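Long-range contacts in peroxisomal fatty acid beta-oxidation multifunctional protein MFP2 (Arabidopsis thaliana, PDB 2WTB), which catalyses peroxisomal fatty acid beta-oxidation steps, hydrating long-chain enoyl-CoAs and oxidising 3-hydroxyacyl-CoAs of variable chain length: residues 305-310 with 470-475; 392-398 with 420-426; 448-452 with 496-500; 458-464 with 485-491. All coordinates share one frame; numbering follows the deposited sequence.

Contact 1: residues 305-310 with 470-475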
loop_
_atom_site.group_PDB
_atom_site.type_symbol
_atom_site.label_atom_id
_atom_site.label_comp_id
_atom_site.label_asym_id
_atom_site.label_seq_id
_atom_site.Cartn_x
_atom_site.Cartn_y
_atom_site.Cartn_z
ATOM N N ARG A 305 10.876 21.837 9.551
ATOM C CA ARG A 305 11.658 23.076 9.548
ATOM C C ARG A 305 10.985 24.224 8.799
ATOM O O ARG A 305 11.419 25.375 8.887
ATOM C CB ARG A 305 13.040 22.833 8.939
ATOM C CG ARG A 305 14.012 22.086 9.829
ATOM C CD ARG A 305 15.414 22.155 9.248
ATOM N NE ARG A 305 16.356 21.303 9.963
ATOM C CZ ARG A 305 17.596 21.061 9.552
ATOM N NH1 ARG A 305 18.040 21.612 8.430
ATOM N NH2 ARG A 305 18.390 20.269 10.260
ATOM N N GLY A 306 9.939 23.905 8.049
ATOM C CA GLY A 306 9.221 24.905 7.286
ATOM C C GLY A 306 9.691 24.974 5.849
ATOM O O GLY A 306 9.354 25.911 5.122
ATOM N N LEU A 307 10.475 23.984 5.434
ATOM C CA LEU A 307 10.952 23.930 4.057
ATOM C C LEU A 307 9.833 23.516 3.106
ATOM O O LEU A 307 8.790 23.019 3.528
ATOM C CB LEU A 307 12.149 22.983 3.921
ATOM C CG LEU A 307 13.326 23.238 4.872
ATOM C CD1 LEU A 307 14.509 22.347 4.528
ATOM C CD2 LEU A 307 13.734 24.699 4.844
ATOM N N VAL A 308 10.060 23.731 1.819
ATOM C CA VAL A 308 9.077 23.418 0.797
ATOM C C VAL A 308 9.792 22.778 -0.384
ATOM O O VAL A 308 10.889 23.196 -0.751
ATOM C CB VAL A 308 8.328 24.690 0.336
ATOM C CG1 VAL A 308 7.589 24.442 -0.969
ATOM C CG2 VAL A 308 7.371 25.170 1.420
ATOM N N PRO A 309 9.177 21.747 -0.977
ATOM C CA PRO A 309 9.816 21.043 -2.092
ATOM C C PRO A 309 10.085 21.977 -3.266
ATOM O O PRO A 309 9.225 22.785 -3.617
ATOM C CB PRO A 309 8.768 19.997 -2.489
ATOM C CG PRO A 309 7.905 19.836 -1.286
ATOM C CD PRO A 309 7.862 21.178 -0.639
ATOM N N ARG A 310 11.270 21.867 -3.857
ATOM C CA ARG A 310 11.584 22.592 -5.080
ATOM C C ARG A 310 10.945 21.900 -6.277
ATOM O O ARG A 310 10.663 20.701 -6.240
ATOM C CB ARG A 310 13.100 22.682 -5.281
ATOM C CG ARG A 310 13.796 23.673 -4.364
ATOM C CD ARG A 310 15.292 23.723 -4.634
ATOM N NE ARG A 310 15.992 22.559 -4.098
ATOM C CZ ARG A 310 17.295 22.336 -4.242
ATOM N NH1 ARG A 310 18.050 23.197 -4.912
ATOM N NH2 ARG A 310 17.844 21.250 -3.717
ATOM N N ALA A 470 18.672 18.871 4.556
ATOM C CA ALA A 470 17.244 18.654 4.735
ATOM C C ALA A 470 16.457 19.014 3.481
ATOM O O ALA A 470 15.514 18.314 3.109
ATOM C CB ALA A 470 16.733 19.446 5.925
ATOM N N GLN A 471 16.849 20.104 2.831
ATOM C CA GLN A 471 16.127 20.592 1.659
ATOM C C GLN A 471 16.165 19.600 0.500
ATOM O O GLN A 471 15.211 19.504 -0.270
ATOM C CB GLN A 471 16.671 21.951 1.212
ATOM C CG GLN A 471 16.078 22.459 -0.095
ATOM C CD GLN A 471 14.617 22.839 0.031
ATOM O OE1 GLN A 471 14.235 23.619 0.907
ATOM N NE2 GLN A 471 13.790 22.297 -0.854
ATOM N N VAL A 472 17.267 18.867 0.376
ATOM C CA VAL A 472 17.379 17.846 -0.659
ATOM C C VAL A 472 16.461 16.663 -0.345
ATOM O O VAL A 472 15.825 16.099 -1.238
ATOM C CB VAL A 472 18.832 17.358 -0.834
ATOM C CG1 VAL A 472 18.888 16.157 -1.769
ATOM C CG2 VAL A 472 19.703 18.480 -1.368
ATOM N N ILE A 473 16.393 16.297 0.930
ATOM C CA ILE A 473 15.522 15.214 1.368
ATOM C C ILE A 473 14.058 15.579 1.146
ATOM O O ILE A 473 13.283 14.780 0.623
ATOM C CB ILE A 473 15.752 14.875 2.849
ATOM C CG1 ILE A 473 17.127 14.231 3.036
ATOM C CG2 ILE A 473 14.661 13.956 3.358
ATOM C CD1 ILE A 473 17.520 14.039 4.480
ATOM N N VAL A 474 13.687 16.791 1.543
ATOM C CA VAL A 474 12.336 17.288 1.321
ATOM C C VAL A 474 11.997 17.277 -0.167
ATOM O O VAL A 474 10.861 16.997 -0.552
ATOM C CB VAL A 474 12.162 18.712 1.891
ATOM C CG1 VAL A 474 10.989 19.427 1.230
ATOM C CG2 VAL A 474 11.996 18.661 3.405
ATOM N N ASP A 475 12.989 17.572 -1.001
ATOM C CA ASP A 475 12.801 17.549 -2.446
ATOM C C ASP A 475 12.502 16.138 -2.937
ATOM O O ASP A 475 11.485 15.893 -3.582
ATOM C CB ASP A 475 14.041 18.093 -3.158
ATOM C CG ASP A 475 14.175 19.598 -3.031
ATOM O OD1 ASP A 475 13.156 20.268 -2.763
ATOM O OD2 ASP A 475 15.300 20.112 -3.200
#
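Arg310 and Asp475 carry the polar half of this contact, which fastens the loop 305-310, just ahead of strand 315-318, to the first turns of helix 470-482. Both carboxylate oxygens of Asp475 have two donors. OD1 accepts the backbone N of Arg310 at 2.7 Å in an almost perfectly straight bond (179° at the hydrogen), and from the opposite face of the carboxylate it accepts Gln471 NE2 at 2.9 Å. OD2 receives Arg310 NE at 2.7 Å and Arg310 NH2 at 2.8 Å, so the salt bridge is side-on, with OD2 at the guanidinium edge. The bend about the CG-CD bond of the arginine's chain (chi3 -75°) brings that edge round to the acid. Its remaining nitrogen, NH1, makes a weak hydrogen bond to His420 O. Gln471 spends its amide N-H groups twice: besides Asp475, NE2 donates to Val308 O at 3.0 Å (173°), with the acceptor in the amide plane. One helix side chain thus meets a loop carbonyl while also helping to hold the carboxylate. Beside this network lies an apolar patch, where Leu307 CD1 rests on Ala470 CB at 3.9 Å and Pro309 CG meets Val474 CG1 at 4.0 Å. Arg305 lays one guanidinium face over the Ala470 methyl, NH1 being 3.6 Å from CB. Four donor bonds on one carboxylate, three of them from Arg310, would be expected to favour the charged form of Asp475 and to fix its rotation, tying the loop backbone and an arginine to the same helical turn.

Contact 2: residues 392-398 with 420-426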
loop_
_atom_site.group_PDB
_atom_site.type_symbol
_atom_site.label_atom_id
_atom_site.label_comp_id
_atom_site.label_asym_id
_atom_site.label_seq_id
_atom_site.Cartn_x
_atom_site.Cartn_y
_atom_site.Cartn_z
ATOM N N VAL A 392 19.938 20.236 -15.836
ATOM C CA VAL A 392 19.307 19.200 -15.021
ATOM C C VAL A 392 19.130 19.618 -13.563
ATOM O O VAL A 392 20.029 20.199 -12.958
ATOM C CB VAL A 392 20.100 17.880 -15.075
ATOM C CG1 VAL A 392 19.314 16.768 -14.405
ATOM C CG2 VAL A 392 20.414 17.512 -16.513
ATOM N N ASP A 393 17.961 19.307 -13.006
ATOM C CA ASP A 393 17.636 19.662 -11.627
ATOM C C ASP A 393 17.926 18.525 -10.650
ATOM O O ASP A 393 18.034 18.747 -9.444
ATOM C CB ASP A 393 16.169 20.084 -11.515
ATOM C CG ASP A 393 15.883 21.388 -12.235
ATOM O OD1 ASP A 393 16.846 22.123 -12.541
ATOM O OD2 ASP A 393 14.695 21.680 -12.491
ATOM N N MET A 394 18.046 17.309 -11.175
ATOM C CA MET A 394 18.362 16.143 -10.355
ATOM C C MET A 394 18.965 15.006 -11.169
ATOM O O MET A 394 18.472 14.669 -12.244
ATOM C CB MET A 394 17.122 15.630 -9.627
ATOM C CG MET A 394 17.362 14.304 -8.925
ATOM S SD MET A 394 15.895 13.618 -8.147
ATOM C CE MET A 394 16.579 12.119 -7.449
ATOM N N VAL A 395 20.023 14.406 -10.636
ATOM C CA VAL A 395 20.686 13.290 -11.294
ATOM C C VAL A 395 20.588 12.025 -10.451
ATOM O O VAL A 395 20.744 12.065 -9.229
ATOM C CB VAL A 395 22.173 13.590 -11.544
ATOM C CG1 VAL A 395 22.879 12.353 -12.083
ATOM C CG2 VAL A 395 22.328 14.763 -12.495
ATOM N N ILE A 396 20.318 10.903 -11.112
ATOM C CA ILE A 396 20.314 9.605 -10.453
ATOM C C ILE A 396 21.266 8.660 -11.174
ATOM O O ILE A 396 21.054 8.318 -12.337
ATOM C CB ILE A 396 18.908 8.978 -10.429
ATOM C CG1 ILE A 396 17.911 9.920 -9.753
ATOM C CG2 ILE A 396 18.939 7.628 -9.724
ATOM C CD1 ILE A 396 16.501 9.360 -9.670
ATOM N N GLU A 397 22.320 8.246 -10.481
ATOM C CA GLU A 397 23.299 7.339 -11.062
ATOM C C GLU A 397 22.943 5.883 -10.769
ATOM O O GLU A 397 22.758 5.502 -9.613
ATOM C CB GLU A 397 24.702 7.670 -10.546
ATOM C CG GLU A 397 25.724 6.570 -10.757
ATOM C CD GLU A 397 25.732 5.566 -9.625
ATOM O OE1 GLU A 397 25.722 6.000 -8.453
ATOM O OE2 GLU A 397 25.753 4.348 -9.906
ATOM N N ALA A 398 22.838 5.078 -11.822
ATOM C CA ALA A 398 22.499 3.664 -11.685
ATOM C C ALA A 398 23.489 2.783 -12.439
ATOM O O ALA A 398 23.101 1.948 -13.258
ATOM C CB ALA A 398 21.080 3.406 -12.168
ATOM N N HIS A 420 22.731 23.729 -7.856
ATOM C CA HIS A 420 21.569 23.351 -7.063
ATOM C C HIS A 420 21.154 21.909 -7.334
ATOM O O HIS A 420 20.349 21.335 -6.601
ATOM C CB HIS A 420 20.398 24.276 -7.388
ATOM C CG HIS A 420 19.864 24.104 -8.776
ATOM N ND1 HIS A 420 20.433 24.715 -9.874
ATOM C CD2 HIS A 420 18.817 23.387 -9.245
ATOM C CE1 HIS A 420 19.756 24.384 -10.958
ATOM N NE2 HIS A 420 18.771 23.578 -10.605
ATOM N N CYS A 421 21.705 21.333 -8.397
ATOM C CA CYS A 421 21.306 20.004 -8.852
ATOM C C CYS A 421 21.549 18.924 -7.803
ATOM O O CYS A 421 22.615 18.870 -7.188
ATOM C CB CYS A 421 22.040 19.651 -10.144
ATOM S SG CYS A 421 21.525 18.098 -10.875
ATOM N N ILE A 422 20.554 18.063 -7.605
ATOM C CA ILE A 422 20.661 16.975 -6.637
ATOM C C ILE A 422 21.517 15.833 -7.179
ATOM O O ILE A 422 21.308 15.366 -8.298
ATOM C CB ILE A 422 19.274 16.440 -6.236
ATOM C CG1 ILE A 422 18.495 17.514 -5.476
ATOM C CG2 ILE A 422 19.411 15.183 -5.393
ATOM C CD1 ILE A 422 17.067 17.139 -5.178
ATOM N N LEU A 423 22.487 15.397 -6.382
ATOM C CA LEU A 423 23.400 14.335 -6.790
ATOM C C LEU A 423 23.020 13.004 -6.144
ATOM O O LEU A 423 23.674 12.541 -5.209
ATOM C CB LEU A 423 24.845 14.709 -6.447
ATOM C CG LEU A 423 25.589 15.609 -7.441
ATOM C CD1 LEU A 423 24.648 16.576 -8.148
ATOM C CD2 LEU A 423 26.723 16.361 -6.753
ATOM N N ALA A 424 21.957 12.394 -6.658
ATOM C CA ALA A 424 21.417 11.175 -6.075
ATOM C C ALA A 424 22.013 9.922 -6.711
ATOM O O ALA A 424 22.372 9.920 -7.889
ATOM C CB ALA A 424 19.900 11.163 -6.195
ATOM N N SER A 425 22.111 8.859 -5.919
ATOM C CA SER A 425 22.633 7.586 -6.402
ATOM C C SER A 425 21.707 6.424 -6.066
ATOM O O SER A 425 21.115 6.375 -4.989
ATOM C CB SER A 425 24.022 7.316 -5.827
ATOM O OG SER A 425 24.395 5.967 -6.036
ATOM N N ASN A 426 21.597 5.490 -7.004
ATOM C CA ASN A 426 20.783 4.297 -6.829
ATOM C C ASN A 426 21.621 3.141 -6.279
ATOM O O ASN A 426 21.198 1.983 -6.291
ATOM C CB ASN A 426 20.134 3.915 -8.164
ATOM C CG ASN A 426 19.386 2.596 -8.103
ATOM O OD1 ASN A 426 18.470 2.423 -7.298
ATOM N ND2 ASN A 426 19.771 1.659 -8.961
#
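From Met394 beside Ile422 to Glu397 beside Ser425, strands 394-397 and 422-425 run parallel, their axes 4.6 Å apart at closest and 21° from alignment. They are consecutive strands of a beta-alpha-beta crossover in the Rossmann-type NAD-binding domain, linked by helix 403-416. Five backbone bonds alternate across the gap, among them Val395 N to Ile422 O at 2.8 Å and Ala424 N to Val395 O at 2.9 Å. On the sheet face of Met394 and Ile396, the methionine chain, its CG anti to the backbone N (chi1 172°), runs extended across the neighbouring strand: CG packs on Ile422 CB at 3.9 Å and CE reaches Ala424 CB at 3.7 Å. Leu423 and Ser425 share the other face with Glu397, and there Phe410 of the connecting helix touches all three. At the start of the pair His420 NE2 donates to Asp393 OD1 at 3.1 Å, straight at 173° and within the ring plane, though it arrives well above the carboxylate plane. The other carboxylate oxygen, OD2, accepts the backbone N of Lys313. An alanine in place of Asp393 would probably leave both His420 NE2 and Lys313 N without their acceptors and set the imidazole free to turn. Glu397 bends at its second torsion, bringing its carboxylate alongside Ser425, while its OE2 forms a salt bridge with Lys406 and accepts Val399 N. The serine hydroxyl OG donates to Glu397 OE1 on its syn side at 2.8 Å, and the same OG is hydrogen-bonded to Thr427 N.

Contact 3: residues 448-452 with 496-500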
loop_
_atom_site.group_PDB
_atom_site.type_symbol
_atom_site.label_atom_id
_atom_site.label_comp_id
_atom_site.label_asym_id
_atom_site.label_seq_id
_atom_site.Cartn_x
_atom_site.Cartn_y
_atom_site.Cartn_z
ATOM N N ALA A 448 18.895 7.527 -3.627
ATOM C CA ALA A 448 17.575 7.215 -4.159
ATOM C C ALA A 448 17.522 5.734 -4.523
ATOM O O ALA A 448 17.794 5.349 -5.660
ATOM C CB ALA A 448 17.269 8.083 -5.369
ATOM N N HIS A 449 17.181 4.906 -3.542
ATOM C CA HIS A 449 17.264 3.462 -3.704
ATOM C C HIS A 449 15.946 2.859 -4.172
ATOM O O HIS A 449 14.939 2.922 -3.470
ATOM C CB HIS A 449 17.710 2.807 -2.396
ATOM C CG HIS A 449 18.080 1.365 -2.541
ATOM N ND1 HIS A 449 17.347 0.347 -1.970
ATOM C CD2 HIS A 449 19.102 0.770 -3.199
ATOM C CE1 HIS A 449 17.905 -0.813 -2.265
ATOM N NE2 HIS A 449 18.972 -0.585 -3.011
ATOM N N PHE A 450 15.965 2.279 -5.368
ATOM C CA PHE A 450 14.780 1.645 -5.937
ATOM C C PHE A 450 14.907 0.128 -5.901
ATOM O O PHE A 450 16.005 -0.415 -5.777
ATOM C CB PHE A 450 14.564 2.094 -7.383
ATOM C CG PHE A 450 14.168 3.535 -7.525
ATOM C CD1 PHE A 450 15.122 4.540 -7.467
ATOM C CD2 PHE A 450 12.845 3.884 -7.739
ATOM C CE1 PHE A 450 14.761 5.866 -7.609
ATOM C CE2 PHE A 450 12.478 5.209 -7.881
ATOM C CZ PHE A 450 13.437 6.202 -7.816
ATOM N N PHE A 451 13.776 -0.552 -6.020
ATOM C CA PHE A 451 13.768 -2.005 -6.076
ATOM C C PHE A 451 13.217 -2.464 -7.417
ATOM O O PHE A 451 12.145 -2.030 -7.838
ATOM C CB PHE A 451 12.945 -2.578 -4.923
ATOM C CG PHE A 451 13.412 -2.128 -3.569
ATOM C CD1 PHE A 451 13.053 -0.883 -3.076
ATOM C CD2 PHE A 451 14.217 -2.946 -2.790
ATOM C CE1 PHE A 451 13.483 -0.464 -1.832
ATOM C CE2 PHE A 451 14.651 -2.533 -1.542
ATOM C CZ PHE A 451 14.284 -1.290 -1.064
ATOM N N SER A 452 13.962 -3.330 -8.095
ATOM C CA SER A 452 13.547 -3.837 -9.397
ATOM C C SER A 452 12.315 -4.726 -9.261
ATOM O O SER A 452 12.232 -5.533 -8.335
ATOM C CB SER A 452 14.689 -4.615 -10.054
ATOM O OG SER A 452 14.321 -5.071 -11.343
ATOM N N PHE A 496 21.247 -0.302 4.187
ATOM C CA PHE A 496 20.231 0.655 4.614
ATOM C C PHE A 496 19.210 0.032 5.568
ATOM O O PHE A 496 19.548 -0.340 6.692
ATOM C CB PHE A 496 19.530 1.268 3.400
ATOM C CG PHE A 496 20.467 1.654 2.293
ATOM C CD1 PHE A 496 21.619 2.376 2.562
ATOM C CD2 PHE A 496 20.195 1.304 0.981
ATOM C CE1 PHE A 496 22.485 2.735 1.546
ATOM C CE2 PHE A 496 21.057 1.661 -0.042
ATOM C CZ PHE A 496 22.204 2.376 0.242
ATOM N N ALA A 497 17.964 -0.083 5.117
ATOM C CA ALA A 497 16.897 -0.626 5.955
ATOM C C ALA A 497 16.337 -1.948 5.431
ATOM O O ALA A 497 16.368 -2.959 6.127
ATOM C CB ALA A 497 15.778 0.389 6.119
ATOM N N VAL A 498 15.824 -1.928 4.205
ATOM C CA VAL A 498 15.134 -3.084 3.636
ATOM C C VAL A 498 16.024 -4.321 3.508
ATOM O O VAL A 498 15.738 -5.363 4.093
ATOM C CB VAL A 498 14.528 -2.752 2.260
ATOM C CG1 VAL A 498 13.840 -3.974 1.676
ATOM C CG2 VAL A 498 13.556 -1.589 2.382
ATOM N N ASN A 499 17.099 -4.202 2.736
ATOM C CA ASN A 499 18.000 -5.326 2.508
ATOM C C ASN A 499 18.722 -5.793 3.768
ATOM O O ASN A 499 18.897 -6.990 3.977
ATOM C CB ASN A 499 19.010 -4.993 1.410
ATOM C CG ASN A 499 18.372 -4.927 0.040
ATOM O OD1 ASN A 499 19.017 -4.557 -0.942
ATOM N ND2 ASN A 499 17.097 -5.288 -0.035
ATOM N N ARG A 500 19.143 -4.849 4.603
ATOM C CA ARG A 500 19.801 -5.198 5.857
ATOM C C ARG A 500 18.841 -5.930 6.786
ATOM O O ARG A 500 19.240 -6.794 7.562
ATOM C CB ARG A 500 20.339 -3.950 6.557
ATOM C CG ARG A 500 20.944 -4.247 7.918
ATOM C CD ARG A 500 21.289 -2.982 8.677
ATOM N NE ARG A 500 21.737 -3.282 10.033
ATOM C CZ ARG A 500 22.020 -2.362 10.947
ATOM N NH1 ARG A 500 21.903 -1.074 10.651
ATOM N NH2 ARG A 500 22.419 -2.728 12.157
#
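This is a buried aromatic and apolar contact at a domain junction, without hydrogen bonds between its segments: the end of strand 445-450 in the NAD-binding domain and the loop after it bring His449 and Phe451 against Phe496 and the start of helix 498-514, which belongs to the C-terminal dehydrogenase domain. His449 and Phe496 form a T-shaped pair. The phenyl edge points at the imidazole face, with ring centroids 5.2 Å apart and planes at 70°, and Phe496 CE2 stands 3.8 Å from His449 CD2, over the rim of the five-membered ring rather than its middle. The imidazole projects toward the helix because its CG lies anti to the backbone N (chi1 -169°), and its NE2 is hydrogen-bonded to Ser428 OG. Phe451 and Val498 approach from opposite directions: CZ touches CG2 of the valine at 3.5 Å and CE2 touches its CG1 at 3.6 Å. Asn499 reaches both side chains with its amide, ND2 at the phenyl edge, 4.0 Å from Phe451 CE2, and OD1 4.1 Å from His449 CE1. An alanine at His449 would probably deprive the Phe496 edge of the face it leans on and Ser428 OG of this partner. The His-Phe-Phe run of residues 449-451 matches a motif of 3-hydroxyacyl-CoA dehydrogenases, in whose relatives the histidine acts in catalysis, so this junction probably borders the dehydrogenase active site.

Contact 4: residues 458-464 with 485-491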
loop_
_atom_site.group_PDB
_atom_site.type_symbol
_atom_site.label_atom_id
_atom_site.label_comp_id
_atom_site.label_asym_id
_atom_site.label_seq_id
_atom_site.Cartn_x
_atom_site.Cartn_y
_atom_site.Cartn_z
ATOM N N PRO A 458 6.637 -0.421 -5.305
ATOM C CA PRO A 458 6.046 0.810 -4.770
ATOM C C PRO A 458 6.973 1.543 -3.808
ATOM O O PRO A 458 6.765 2.724 -3.539
ATOM C CB PRO A 458 4.813 0.306 -4.004
ATOM C CG PRO A 458 4.742 -1.185 -4.252
ATOM C CD PRO A 458 6.116 -1.611 -4.619
ATOM N N LEU A 459 7.982 0.848 -3.295
ATOM C CA LEU A 459 8.846 1.416 -2.270
ATOM C C LEU A 459 10.002 2.217 -2.851
ATOM O O LEU A 459 10.497 1.925 -3.940
ATOM C CB LEU A 459 9.396 0.321 -1.357
ATOM C CG LEU A 459 10.102 0.808 -0.092
ATOM C CD1 LEU A 459 9.082 1.342 0.904
ATOM C CD2 LEU A 459 10.926 -0.307 0.528
ATOM N N LEU A 460 10.421 3.233 -2.104
ATOM C CA LEU A 460 11.601 4.012 -2.438
ATOM C C LEU A 460 12.359 4.345 -1.163
ATOM O O LEU A 460 11.816 4.972 -0.256
ATOM C CB LEU A 460 11.216 5.302 -3.160
ATOM C CG LEU A 460 12.333 6.342 -3.269
ATOM C CD1 LEU A 460 13.553 5.755 -3.974
ATOM C CD2 LEU A 460 11.841 7.594 -3.980
ATOM N N GLU A 461 13.612 3.913 -1.094
ATOM C CA GLU A 461 14.457 4.234 0.047
ATOM C C GLU A 461 15.250 5.508 -0.209
ATOM O O GLU A 461 16.141 5.531 -1.055
ATOM C CB GLU A 461 15.417 3.085 0.356
ATOM C CG GLU A 461 14.896 2.081 1.365
ATOM C CD GLU A 461 15.955 1.063 1.767
ATOM O OE1 GLU A 461 16.871 0.800 0.955
ATOM O OE2 GLU A 461 15.873 0.528 2.893
ATOM N N ILE A 462 14.911 6.568 0.515
ATOM C CA ILE A 462 15.698 7.795 0.482
ATOM C C ILE A 462 16.792 7.690 1.532
ATOM O O ILE A 462 16.526 7.795 2.730
ATOM C CB ILE A 462 14.832 9.038 0.761
ATOM C CG1 ILE A 462 13.815 9.239 -0.360
ATOM C CG2 ILE A 462 15.700 10.273 0.901
ATOM C CD1 ILE A 462 12.900 10.414 -0.136
ATOM N N VAL A 463 18.019 7.463 1.079
ATOM C CA VAL A 463 19.147 7.278 1.984
ATOM C C VAL A 463 19.868 8.595 2.256
ATOM O O VAL A 463 20.528 9.146 1.374
ATOM C CB VAL A 463 20.155 6.255 1.427
ATOM C CG1 VAL A 463 21.283 6.033 2.417
ATOM C CG2 VAL A 463 19.456 4.941 1.108
ATOM N N ARG A 464 19.738 9.090 3.482
ATOM C CA ARG A 464 20.383 10.335 3.881
ATOM C C ARG A 464 21.736 10.036 4.511
ATOM O O ARG A 464 21.954 8.951 5.043
ATOM C CB ARG A 464 19.513 11.080 4.896
ATOM C CG ARG A 464 19.782 10.652 6.329
ATOM C CD ARG A 464 18.512 10.525 7.150
ATOM N NE ARG A 464 18.112 11.783 7.764
ATOM C CZ ARG A 464 17.457 11.867 8.916
ATOM N NH1 ARG A 464 17.143 10.764 9.577
ATOM N NH2 ARG A 464 17.126 13.053 9.412
ATOM N N LYS A 485 5.154 6.468 -5.518
ATOM C CA LYS A 485 5.981 5.623 -4.668
ATOM C C LYS A 485 5.700 5.935 -3.204
ATOM O O LYS A 485 5.184 7.004 -2.878
ATOM C CB LYS A 485 7.463 5.858 -4.966
ATOM C CG LYS A 485 7.937 5.317 -6.302
ATOM C CD LYS A 485 8.457 3.899 -6.164
ATOM C CE LYS A 485 9.102 3.421 -7.454
ATOM N NZ LYS A 485 8.097 3.173 -8.524
ATOM N N THR A 486 6.036 4.995 -2.327
ATOM C CA THR A 486 5.962 5.227 -0.888
ATOM C C THR A 486 7.371 5.323 -0.318
ATOM O O THR A 486 8.069 4.317 -0.200
ATOM C CB THR A 486 5.178 4.124 -0.164
ATOM O OG1 THR A 486 3.786 4.248 -0.474
ATOM C CG2 THR A 486 5.361 4.236 1.344
ATOM N N PRO A 487 7.794 6.547 0.026
ATOM C CA PRO A 487 9.163 6.820 0.462
ATOM C C PRO A 487 9.356 6.574 1.946
ATOM O O PRO A 487 8.488 6.916 2.746
ATOM C CB PRO A 487 9.328 8.324 0.189
ATOM C CG PRO A 487 8.045 8.776 -0.476
ATOM C CD PRO A 487 7.009 7.784 -0.081
ATOM N N VAL A 488 10.488 5.972 2.297
ATOM C CA VAL A 488 10.963 5.975 3.670
ATOM C C VAL A 488 12.355 6.594 3.689
ATOM O O VAL A 488 13.177 6.315 2.815
ATOM C CB VAL A 488 11.006 4.559 4.281
ATOM C CG1 VAL A 488 9.602 4.077 4.592
ATOM C CG2 VAL A 488 11.720 3.595 3.349
ATOM N N VAL A 489 12.611 7.452 4.671
ATOM C CA VAL A 489 13.910 8.105 4.785
ATOM C C VAL A 489 14.809 7.338 5.744
ATOM O O VAL A 489 14.633 7.400 6.959
ATOM C CB VAL A 489 13.775 9.568 5.257
ATOM C CG1 VAL A 489 15.148 10.188 5.456
ATOM C CG2 VAL A 489 12.959 10.376 4.257
ATOM N N VAL A 490 15.775 6.615 5.191
ATOM C CA VAL A 490 16.660 5.788 6.002
ATOM C C VAL A 490 18.077 6.349 6.039
ATOM O O VAL A 490 18.444 7.191 5.218
ATOM C CB VAL A 490 16.686 4.325 5.506
ATOM C CG1 VAL A 490 15.287 3.732 5.543
ATOM C CG2 VAL A 490 17.270 4.243 4.101
ATOM N N GLY A 491 18.866 5.875 7.001
ATOM C CA GLY A 491 20.221 6.359 7.189
ATOM C C GLY A 491 21.244 5.562 6.406
ATOM O O GLY A 491 20.958 4.463 5.932
#
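The last two strands of the dehydrogenase sheet, 459-464 and the outermost 486-491, pair in parallel from Leu459 beside Thr486 onward, with axes at 34°. Six backbone bonds hold them. Pro458 O starts the series by accepting Thr486 N at 2.7 Å, Leu460 O takes Val488 N at 3.0 Å, and Arg464 N closes it by donating to Val490 O at 2.9 Å. Helix 470-482 joins the strands, making a beta-alpha-beta unit, and its Leu477 packs against the face bearing Ile462, Pro487 and Val489. On that face Ile462 and Pro487 lie side by side, CD1 to CB 4.2 Å. Further along, Arg464 crosses Val489 at about a right angle, its CD 3.8 Å from CG1; its CG sits between the backbone N and the carbonyl carbon (chi1 88°), and the chain then bends at its second torsion. On the reverse face Val463 CG2 meets Val490 CG2 at 3.8 Å, and Glu461 lays its CG against Val488 CG2 at 4.0 Å. The Glu461 carboxylate reaches beyond the sheet, where OE2 accepts the backbone N atoms of Ala497 and Val498. Lys485 passes its CD 3.3 Å from Pro458 O and hydrogen-bonds through NZ to Ala454 O.

In the fold
Three of the contacts share one eight-stranded sheet. Contact 2 adjoins contact 3 through the neighbouring strands 422-425 and 445-450, where Ser425 O and Ala448 N are 2.8 Å apart. Contact 3 in turn adjoins contact 4: His449 N lies 2.8 Å from Glu461 O, and the centres are about 8 Å apart. Contact 1 packs its helix on both pairs of strands, Asp475 CB lying 3.8 Å from Ile422 CD1 of contact 2 and Ile473 CD1 3.6 Å from Arg464 CB of contact 4. All four lie away from the predicted active-site residues Glu119 and Glu139 of the hydratase region; contacts 3 and 4, where His449 and Glu461 adjoin, probably border the dehydrogenase site.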